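Local coordinates for protein prolyl-ACP dehydrogenase (Oscillatoria sp., PDB 4IRN) that oxidises the prolyl group carried on an acyl carrier protein, using FAD, during biosynthesis of the cyanotoxin anatoxin-a, at residues 289-294 against 365-370; 221-226 against 249-254; 45-50 against 81-86. All coordinates share one frame; numbering follows the deposited sequence.

Contact 1 (289-294 against 365-370); sequences GTMERL and VQSCLE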
loop_
_atom_site.group_PDB
_atom_site.type_symbol
_atom_site.label_atom_id
_atom_site.label_comp_id
_atom_site.label_asym_id
_atom_site.label_seq_id
_atom_site.Cartn_x
_atom_site.Cartn_y
_atom_site.Cartn_z
ATOM N N GLY A 289 0.213 22.795 6.409
ATOM C CA GLY A 289 0.564 23.410 7.689
ATOM C C GLY A 289 0.111 22.573 8.865
ATOM O O GLY A 289 0.864 22.398 9.830
ATOM N N THR A 290 -1.119 22.016 8.766
ATOM C CA THR A 290 -1.736 21.118 9.749
ATOM C C THR A 290 -0.887 19.840 9.866
ATOM O O THR A 290 -0.650 19.362 10.977
ATOM C CB THR A 290 -3.185 20.808 9.335
ATOM O OG1 THR A 290 -3.895 22.036 9.147
ATOM C CG2 THR A 290 -3.916 19.915 10.329
ATOM N N MET A 291 -0.410 19.321 8.715
ATOM C CA MET A 291 0.438 18.141 8.624
ATOM C C MET A 291 1.765 18.377 9.346
ATOM O O MET A 291 2.259 17.464 10.015
ATOM C CB MET A 291 0.687 17.769 7.157
ATOM C CG MET A 291 -0.536 17.183 6.445
ATOM S SD MET A 291 -0.309 16.969 4.660
ATOM C CE MET A 291 0.787 15.590 4.651
ATOM N N GLU A 292 2.322 19.611 9.237
ATOM C CA GLU A 292 3.557 20.011 9.914
ATOM C C GLU A 292 3.335 20.044 11.432
ATOM O O GLU A 292 4.211 19.596 12.170
ATOM C CB GLU A 292 4.054 21.376 9.405
ATOM C CG GLU A 292 5.507 21.679 9.744
ATOM C CD GLU A 292 6.052 22.987 9.200
ATOM O OE1 GLU A 292 6.048 23.168 7.960
ATOM O OE2 GLU A 292 6.510 23.821 10.015
ATOM N N ARG A 293 2.158 20.547 11.887
ATOM C CA ARG A 293 1.803 20.611 13.309
ATOM C C ARG A 293 1.684 19.215 13.927
ATOM O O ARG A 293 2.255 18.985 14.995
ATOM C CB ARG A 293 0.528 21.446 13.567
ATOM C CG ARG A 293 0.195 21.593 15.070
ATOM C CD ARG A 293 -1.011 22.458 15.364
ATOM N NE ARG A 293 -2.257 21.843 14.921
ATOM C CZ ARG A 293 -2.984 22.279 13.900
ATOM N NH1 ARG A 293 -2.604 23.347 13.214
ATOM N NH2 ARG A 293 -4.102 21.653 13.561
ATOM N N LEU A 294 0.984 18.297 13.251
ATOM C CA LEU A 294 0.814 16.910 13.708
ATOM C C LEU A 294 2.102 16.116 13.725
ATOM O O LEU A 294 2.238 15.230 14.548
ATOM C CB LEU A 294 -0.254 16.156 12.901
ATOM C CG LEU A 294 -1.651 16.790 12.744
ATOM C CD1 LEU A 294 -2.495 15.950 11.816
ATOM C CD2 LEU A 294 -2.343 17.002 14.089
ATOM N N VAL A 365 -5.020 12.494 5.232
ATOM C CA VAL A 365 -5.824 11.445 5.878
ATOM C C VAL A 365 -4.917 10.402 6.519
ATOM O O VAL A 365 -5.097 10.058 7.682
ATOM C CB VAL A 365 -6.846 10.824 4.876
ATOM C CG1 VAL A 365 -7.434 9.519 5.397
ATOM C CG2 VAL A 365 -7.958 11.808 4.540
ATOM N N GLN A 366 -3.919 9.943 5.759
ATOM C CA GLN A 366 -2.941 8.950 6.163
ATOM C C GLN A 366 -2.104 9.399 7.345
ATOM O O GLN A 366 -1.948 8.624 8.287
ATOM C CB GLN A 366 -2.083 8.525 4.959
ATOM C CG GLN A 366 -1.263 7.250 5.165
ATOM C CD GLN A 366 -2.033 6.053 5.648
ATOM O OE1 GLN A 366 -3.004 5.613 5.020
ATOM N NE2 GLN A 366 -1.575 5.482 6.760
ATOM N N SER A 367 -1.591 10.648 7.316
ATOM C CA SER A 367 -0.782 11.221 8.398
ATOM C C SER A 367 -1.594 11.402 9.683
ATOM O O SER A 367 -1.062 11.180 10.774
ATOM C CB SER A 367 -0.145 12.534 7.968
ATOM O OG SER A 367 0.787 12.331 6.919
ATOM N N CYS A 368 -2.889 11.754 9.551
ATOM C CA CYS A 368 -3.823 11.905 10.675
ATOM C C CYS A 368 -4.041 10.563 11.357
ATOM O O CYS A 368 -4.008 10.479 12.582
ATOM C CB CYS A 368 -5.145 12.500 10.206
ATOM S SG CYS A 368 -5.091 14.283 9.909
ATOM N N LEU A 369 -4.252 9.514 10.547
ATOM C CA LEU A 369 -4.461 8.137 10.986
ATOM C C LEU A 369 -3.242 7.643 11.789
ATOM O O LEU A 369 -3.412 7.052 12.853
ATOM C CB LEU A 369 -4.729 7.246 9.754
ATOM C CG LEU A 369 -5.006 5.757 9.991
ATOM C CD1 LEU A 369 -6.352 5.546 10.653
ATOM C CD2 LEU A 369 -4.947 4.971 8.678
ATOM N N GLU A 370 -2.029 7.939 11.295
ATOM C CA GLU A 370 -0.753 7.571 11.907
ATOM C C GLU A 370 -0.488 8.325 13.215
ATOM O O GLU A 370 0.050 7.732 14.149
ATOM C CB GLU A 370 0.397 7.776 10.921
ATOM C CG GLU A 370 0.434 6.730 9.821
ATOM C CD GLU A 370 1.502 6.893 8.756
ATOM O OE1 GLU A 370 2.191 7.938 8.744
ATOM O OE2 GLU A 370 1.635 5.977 7.914
#
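The hydroxyl of Ser367 is gripped twice from its own surroundings, by NH1 of Arg328 and by the backbone carbonyl of Ala363 one turn back along helix 350-375, and Met291 meets it from the partner helix. Ser367 OG lies 4.0 Å from Met291 CE, a plain van der Waals approach of a methyl to an oxygen already held by polar partners. The thioether reaches this place because its chain bends at the last torsion (chi3 73°), which swings CE across the gap although the side chain starts out along the flank of its helix. One turn further on, the packing becomes wholly apolar. Leu294 projects straight at the other helix, and with chi2 at 175° its CD1 continues the line of the chain and rests against Cys368, CD1 to SG being 3.6 Å. The helix backbones come near each other at two levels, with CA atoms of Met291 and Ser367 7.0 Å apart and those of Leu294 and Cys368 at 7.5 Å, a spacing that small side chains such as serine and cysteine allow. Arg328 also pairs with Glu370, so that a single arginine ties two successive turns of helix 350-375 to helix 316-344. The two segments run in roughly the same direction, as expected for alternate helices of the up-and-down C-terminal helical bundle of acyl-CoA dehydrogenases, with helix 316-344 between them in sequence. Around them, helix 316-344 covers Met291 through Leu329, while helix 386-395 closes over Leu294 with Glu389 and over Cys368 with Leu390.

Contact 2 (221-226 against 249-254); sequences FMIEKD and LRLENC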
loop_
_atom_site.group_PDB
_atom_site.type_symbol
_atom_site.label_atom_id
_atom_site.label_comp_id
_atom_site.label_asym_id
_atom_site.label_seq_id
_atom_site.Cartn_x
_atom_site.Cartn_y
_atom_site.Cartn_z
ATOM N N PHE A 221 -23.804 32.944 -13.000
ATOM C CA PHE A 221 -24.610 34.073 -12.515
ATOM C C PHE A 221 -24.276 34.413 -11.066
ATOM O O PHE A 221 -24.012 33.513 -10.259
ATOM C CB PHE A 221 -26.109 33.769 -12.655
ATOM C CG PHE A 221 -26.537 33.476 -14.071
ATOM C CD1 PHE A 221 -26.903 34.507 -14.933
ATOM C CD2 PHE A 221 -26.570 32.170 -14.550
ATOM C CE1 PHE A 221 -27.274 34.239 -16.254
ATOM C CE2 PHE A 221 -26.925 31.902 -15.876
ATOM C CZ PHE A 221 -27.285 32.938 -16.717
ATOM N N MET A 222 -24.274 35.721 -10.740
ATOM C CA MET A 222 -23.994 36.222 -9.389
ATOM C C MET A 222 -25.285 36.725 -8.786
ATOM O O MET A 222 -25.822 37.740 -9.225
ATOM C CB MET A 222 -22.923 37.320 -9.403
ATOM C CG MET A 222 -21.608 36.859 -9.985
ATOM S SD MET A 222 -20.340 38.122 -10.062
ATOM C CE MET A 222 -20.943 39.100 -11.403
ATOM N N ILE A 223 -25.822 35.970 -7.822
ATOM C CA ILE A 223 -27.085 36.300 -7.187
ATOM C C ILE A 223 -26.855 36.695 -5.738
ATOM O O ILE A 223 -26.250 35.928 -4.981
ATOM C CB ILE A 223 -28.124 35.156 -7.383
ATOM C CG1 ILE A 223 -28.313 34.815 -8.898
ATOM C CG2 ILE A 223 -29.473 35.505 -6.752
ATOM C CD1 ILE A 223 -28.860 33.425 -9.215
ATOM N N GLU A 224 -27.322 37.884 -5.365
ATOM C CA GLU A 224 -27.215 38.385 -4.002
ATOM C C GLU A 224 -28.179 37.626 -3.069
ATOM O O GLU A 224 -29.204 37.113 -3.526
ATOM C CB GLU A 224 -27.515 39.890 -3.953
ATOM C CG GLU A 224 -26.377 40.763 -4.450
ATOM C CD GLU A 224 -26.647 42.256 -4.500
ATOM O OE1 GLU A 224 -27.505 42.754 -3.733
ATOM O OE2 GLU A 224 -25.957 42.940 -5.289
ATOM N N LYS A 225 -27.839 37.566 -1.776
ATOM C CA LYS A 225 -28.629 36.933 -0.717
ATOM C C LYS A 225 -30.028 37.604 -0.657
ATOM O O LYS A 225 -30.153 38.788 -0.938
ATOM C CB LYS A 225 -27.868 37.099 0.606
ATOM C CG LYS A 225 -28.605 36.746 1.887
ATOM C CD LYS A 225 -27.782 37.144 3.141
ATOM C CE LYS A 225 -27.802 38.617 3.498
ATOM N NZ LYS A 225 -29.146 39.123 3.850
ATOM N N ASP A 226 -31.052 36.870 -0.299
ATOM C CA ASP A 226 -32.435 37.361 -0.176
ATOM C C ASP A 226 -32.973 37.886 -1.509
ATOM O O ASP A 226 -33.569 38.970 -1.564
ATOM C CB ASP A 226 -32.583 38.428 0.936
ATOM C CG ASP A 226 -32.490 37.928 2.359
ATOM O OD1 ASP A 226 -32.882 36.756 2.609
ATOM O OD2 ASP A 226 -32.055 38.710 3.232
ATOM N N LEU A 249 -29.388 24.222 -1.567
ATOM C CA LEU A 249 -29.964 25.395 -2.214
ATOM C C LEU A 249 -30.992 24.990 -3.269
ATOM O O LEU A 249 -30.794 24.006 -3.996
ATOM C CB LEU A 249 -28.848 26.262 -2.828
ATOM C CG LEU A 249 -29.244 27.540 -3.566
ATOM C CD1 LEU A 249 -29.835 28.569 -2.617
ATOM C CD2 LEU A 249 -28.057 28.128 -4.272
ATOM N N ARG A 250 -32.095 25.750 -3.342
ATOM C CA ARG A 250 -33.161 25.559 -4.337
ATOM C C ARG A 250 -33.505 26.902 -4.947
ATOM O O ARG A 250 -33.630 27.888 -4.219
ATOM C CB ARG A 250 -34.406 24.880 -3.741
ATOM C CG ARG A 250 -34.188 23.388 -3.514
ATOM C CD ARG A 250 -35.311 22.683 -2.780
ATOM N NE ARG A 250 -34.998 21.264 -2.581
ATOM C CZ ARG A 250 -35.873 20.347 -2.180
ATOM N NH1 ARG A 250 -37.131 20.686 -1.923
ATOM N NH2 ARG A 250 -35.499 19.082 -2.037
ATOM N N LEU A 251 -33.590 26.953 -6.288
ATOM C CA LEU A 251 -33.924 28.161 -7.043
ATOM C C LEU A 251 -35.297 27.979 -7.671
ATOM O O LEU A 251 -35.491 27.049 -8.459
ATOM C CB LEU A 251 -32.861 28.471 -8.118
ATOM C CG LEU A 251 -31.441 28.678 -7.613
ATOM C CD1 LEU A 251 -30.446 28.013 -8.524
ATOM C CD2 LEU A 251 -31.126 30.142 -7.476
ATOM N N GLU A 252 -36.253 28.831 -7.272
ATOM C CA GLU A 252 -37.619 28.816 -7.773
ATOM C C GLU A 252 -37.956 30.138 -8.446
ATOM O O GLU A 252 -38.353 31.081 -7.772
ATOM C CB GLU A 252 -38.613 28.433 -6.651
ATOM C CG GLU A 252 -39.064 26.968 -6.701
ATOM C CD GLU A 252 -39.769 26.524 -7.970
ATOM O OE1 GLU A 252 -40.834 27.096 -8.295
ATOM O OE2 GLU A 252 -39.281 25.571 -8.621
ATOM N N ASN A 253 -37.757 30.209 -9.781
ATOM C CA ASN A 253 -37.981 31.407 -10.615
ATOM C C ASN A 253 -37.202 32.623 -10.094
ATOM O O ASN A 253 -37.727 33.732 -9.975
ATOM C CB ASN A 253 -39.474 31.713 -10.833
ATOM C CG ASN A 253 -40.206 30.599 -11.524
ATOM O OD1 ASN A 253 -40.044 30.370 -12.731
ATOM N ND2 ASN A 253 -41.026 29.874 -10.768
ATOM N N CYS A 254 -35.937 32.378 -9.773
ATOM C CA CYS A 254 -34.994 33.357 -9.261
ATOM C C CYS A 254 -34.561 34.289 -10.402
ATOM O O CYS A 254 -33.930 33.839 -11.361
ATOM C CB CYS A 254 -33.808 32.636 -8.632
ATOM S SG CYS A 254 -32.936 33.595 -7.378
#
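Ile223 faces Leu251 and Cys254 across the interior of the middle domain, the beta domain of the acyl-CoA dehydrogenase fold, where two beta sheets pack face to face. Strand 218-224 belongs to the mixed sheet and strand 249-257 to the antiparallel one, so this is a meeting of sheet faces, with 8.7 Å between the CA atoms of Ile223 and Cys254.

The interactions across the interface are apolar, and the isoleucine serves both partners by dividing them between its branches. CG2, anti to the backbone N, approaches the cysteine sulfur, with 4.0 Å from Ile223 CG2 to Cys254 SG. The longer branch, carried beside the N (chi1 -55°), extends to CD1, which lies at a looser 4.4 Å from Leu251 CD2. All three side chains are buried and leave their backbones toward the opposite segment. Leu187 touches Ile223 from the antiparallel sheet, and Leu230 packs on both Leu251 and Cys254. The FAD lies about 11 Å from the Leu251 side chain at the nearest atoms, so the packing lies near the cofactor without lining its site.

Backbone shape matters as well. The chain turns a corner at Glu252 and Asn253, and Asn253 and Cys254 together face Leu187 as a G1 beta bulge. The extra residue is consistent with Leu251 and Cys254, three positions apart, both pointing into the same core.

Ionic pairing appears past the end of strand 218-224, where the chain is exposed. Lys225 folds back over its neighbour there, and its NZ stands 3.0 Å from Asp226 OD2 in a salt bridge in which the nitrogen approaches OD2 from above the carboxylate plane, 55° out of it.

Contact 3 (45-50 against 81-86); sequences IQFRKK and SEFGVH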
loop_
_atom_site.group_PDB
_atom_site.type_symbol
_atom_site.label_atom_id
_atom_site.label_comp_id
_atom_site.label_asym_id
_atom_site.label_seq_id
_atom_site.Cartn_x
_atom_site.Cartn_y
_atom_site.Cartn_z
ATOM N N ILE A 45 9.616 34.630 5.371
ATOM C CA ILE A 45 9.793 33.910 6.648
ATOM C C ILE A 45 9.062 34.702 7.757
ATOM O O ILE A 45 8.272 34.118 8.509
ATOM C CB ILE A 45 11.291 33.688 7.047
ATOM C CG1 ILE A 45 12.170 33.053 5.936
ATOM C CG2 ILE A 45 11.448 32.982 8.408
ATOM C CD1 ILE A 45 11.977 31.588 5.604
ATOM N N GLN A 46 9.321 36.028 7.831
ATOM C CA GLN A 46 8.723 36.941 8.809
ATOM C C GLN A 46 7.225 37.081 8.690
ATOM O O GLN A 46 6.555 37.127 9.710
ATOM C CB GLN A 46 9.377 38.340 8.796
ATOM C CG GLN A 46 10.796 38.468 9.371
ATOM C CD GLN A 46 10.938 37.977 10.790
ATOM O OE1 GLN A 46 11.353 36.838 11.046
ATOM N NE2 GLN A 46 10.695 38.861 11.740
ATOM N N PHE A 47 6.685 37.159 7.466
ATOM C CA PHE A 47 5.233 37.275 7.261
ATOM C C PHE A 47 4.491 36.020 7.697
ATOM O O PHE A 47 3.451 36.128 8.350
ATOM C CB PHE A 47 4.862 37.688 5.823
ATOM C CG PHE A 47 3.377 37.881 5.599
ATOM C CD1 PHE A 47 2.672 38.855 6.292
ATOM C CD2 PHE A 47 2.685 37.089 4.693
ATOM C CE1 PHE A 47 1.296 39.017 6.103
ATOM C CE2 PHE A 47 1.311 37.265 4.489
ATOM C CZ PHE A 47 0.628 38.231 5.193
ATOM N N ARG A 48 5.038 34.828 7.357
ATOM C CA ARG A 48 4.477 33.530 7.750
ATOM C C ARG A 48 4.511 33.397 9.277
ATOM O O ARG A 48 3.535 32.932 9.869
ATOM C CB ARG A 48 5.233 32.379 7.068
ATOM C CG ARG A 48 4.592 31.011 7.266
ATOM C CD ARG A 48 5.477 29.892 6.767
ATOM N NE ARG A 48 5.073 28.589 7.298
ATOM C CZ ARG A 48 5.618 28.009 8.362
ATOM N NH1 ARG A 48 6.595 28.610 9.029
ATOM N NH2 ARG A 48 5.184 26.825 8.776
ATOM N N LYS A 49 5.611 33.848 9.902
ATOM C CA LYS A 49 5.813 33.850 11.354
ATOM C C LYS A 49 4.777 34.769 12.010
ATOM O O LYS A 49 4.248 34.431 13.063
ATOM C CB LYS A 49 7.247 34.291 11.710
ATOM C CG LYS A 49 7.707 33.872 13.095
ATOM C CD LYS A 49 9.029 34.547 13.469
ATOM C CE LYS A 49 9.455 34.244 14.888
ATOM N NZ LYS A 49 8.613 34.944 15.901
ATOM N N LYS A 50 4.463 35.911 11.365
ATOM C CA LYS A 50 3.458 36.877 11.821
ATOM C C LYS A 50 2.049 36.260 11.725
ATOM O O LYS A 50 1.225 36.497 12.617
ATOM C CB LYS A 50 3.553 38.170 10.989
ATOM C CG LYS A 50 2.701 39.331 11.491
ATOM C CD LYS A 50 2.608 40.432 10.451
ATOM C CE LYS A 50 1.561 41.459 10.791
ATOM N NZ LYS A 50 1.285 42.352 9.639
ATOM N N SER A 81 -10.166 38.653 8.070
ATOM C CA SER A 81 -10.411 39.665 7.030
ATOM C C SER A 81 -9.731 40.992 7.381
ATOM O O SER A 81 -9.223 41.660 6.479
ATOM C CB SER A 81 -11.906 39.874 6.803
ATOM O OG SER A 81 -12.118 40.748 5.704
ATOM N N GLU A 82 -9.712 41.358 8.695
ATOM C CA GLU A 82 -9.049 42.554 9.229
ATOM C C GLU A 82 -7.533 42.415 9.015
ATOM O O GLU A 82 -6.873 43.402 8.685
ATOM C CB GLU A 82 -9.340 42.724 10.729
ATOM C CG GLU A 82 -10.715 43.271 11.065
ATOM C CD GLU A 82 -11.194 42.985 12.482
ATOM O OE1 GLU A 82 -10.365 43.025 13.424
ATOM O OE2 GLU A 82 -12.410 42.735 12.651
ATOM N N PHE A 83 -6.993 41.181 9.185
ATOM C CA PHE A 83 -5.573 40.864 9.002
ATOM C C PHE A 83 -5.199 40.951 7.526
ATOM O O PHE A 83 -4.087 41.377 7.201
ATOM C CB PHE A 83 -5.222 39.492 9.601
ATOM C CG PHE A 83 -3.737 39.221 9.723
ATOM C CD1 PHE A 83 -3.053 38.533 8.727
ATOM C CD2 PHE A 83 -3.022 39.637 10.846
ATOM C CE1 PHE A 83 -1.679 38.283 8.841
ATOM C CE2 PHE A 83 -1.649 39.385 10.958
ATOM C CZ PHE A 83 -0.987 38.710 9.954
ATOM N N GLY A 84 -6.148 40.581 6.659
ATOM C CA GLY A 84 -6.009 40.649 5.211
ATOM C C GLY A 84 -6.060 39.338 4.461
ATOM O O GLY A 84 -5.866 39.348 3.247
ATOM N N VAL A 85 -6.340 38.213 5.156
ATOM C CA VAL A 85 -6.378 36.853 4.578
ATOM C C VAL A 85 -7.121 36.797 3.239
ATOM O O VAL A 85 -6.532 36.426 2.219
ATOM C CB VAL A 85 -6.879 35.754 5.566
ATOM C CG1 VAL A 85 -6.740 34.368 4.950
ATOM C CG2 VAL A 85 -6.134 35.812 6.895
ATOM N N HIS A 86 -8.393 37.211 3.240
ATOM C CA HIS A 86 -9.273 37.212 2.067
ATOM C C HIS A 86 -8.715 38.010 0.888
ATOM O O HIS A 86 -8.865 37.580 -0.254
ATOM C CB HIS A 86 -10.665 37.724 2.450
ATOM C CG HIS A 86 -11.284 36.988 3.598
ATOM N ND1 HIS A 86 -10.741 37.040 4.871
ATOM C CD2 HIS A 86 -12.392 36.219 3.634
ATOM C CE1 HIS A 86 -11.529 36.303 5.633
ATOM N NE2 HIS A 86 -12.529 35.780 4.933
#
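Phe47, Lys50 and Phe83 all carry CG anti to the backbone N, at chi1 values of -177°, -172° and -167°, and this shared setting extends the three side chains across the gap between helices 42-58 and 74-83. Phe83 is aimed directly at the other helix, and the end of its ring meets both of the others. At one corner of the ring, Phe83 CE1 lies 4.1 Å from Phe47 CE1; the two phenylalanines arrive from opposing helices and slide past each other, their rings meeting obliquely. Lys50, one turn on from Phe47, runs its extended methylene chain obliquely across the end of the Phe83 ring. Its CE is 3.8 Å from both CE2 and CZ of Phe83, while CD lies 4.0 Å from CZ, so the hydrocarbon part of the lysine does the packing. The backbones remain well apart, with 10.3 Å between the CA atoms of Lys50 and Phe83, and long side chains span the distance. Directly after Phe83, Gly84 adopts a positive phi and ends helix 74-83 in a Schellman motif. The arrangement joins the first and third helices of the N-terminal helical domain near the surface: Phe54 stacks on Phe83 from helix 42-58, Trp88 meets the Phe47 ring, and helix 101-114 lies behind, touching Phe47 through Ala107 and Val85 through Leu111.

Contacts 1 and 2 are core packing and contact 3 is a surface one, and each belongs to a different domain of the fold. Contacts 1 and 3 join helices, the former on close backbones, with small side chains on one helix only, the latter by long ones over a wide gap; contact 2 instead joins two sheets. Sulfur meets aliphatic carbon in contacts 1 and 2, whereas aromatic rings and a lysine chain dominate contact 3. Helices 42-58 and 285-304 adjoin one another, as Glu292 OE2 and Arg48 NH2 form a long, weak ion pair of 3.5 Å. Contact 2 lies across the chain's centre from contact 1, about 26 Å away at the nearest atoms.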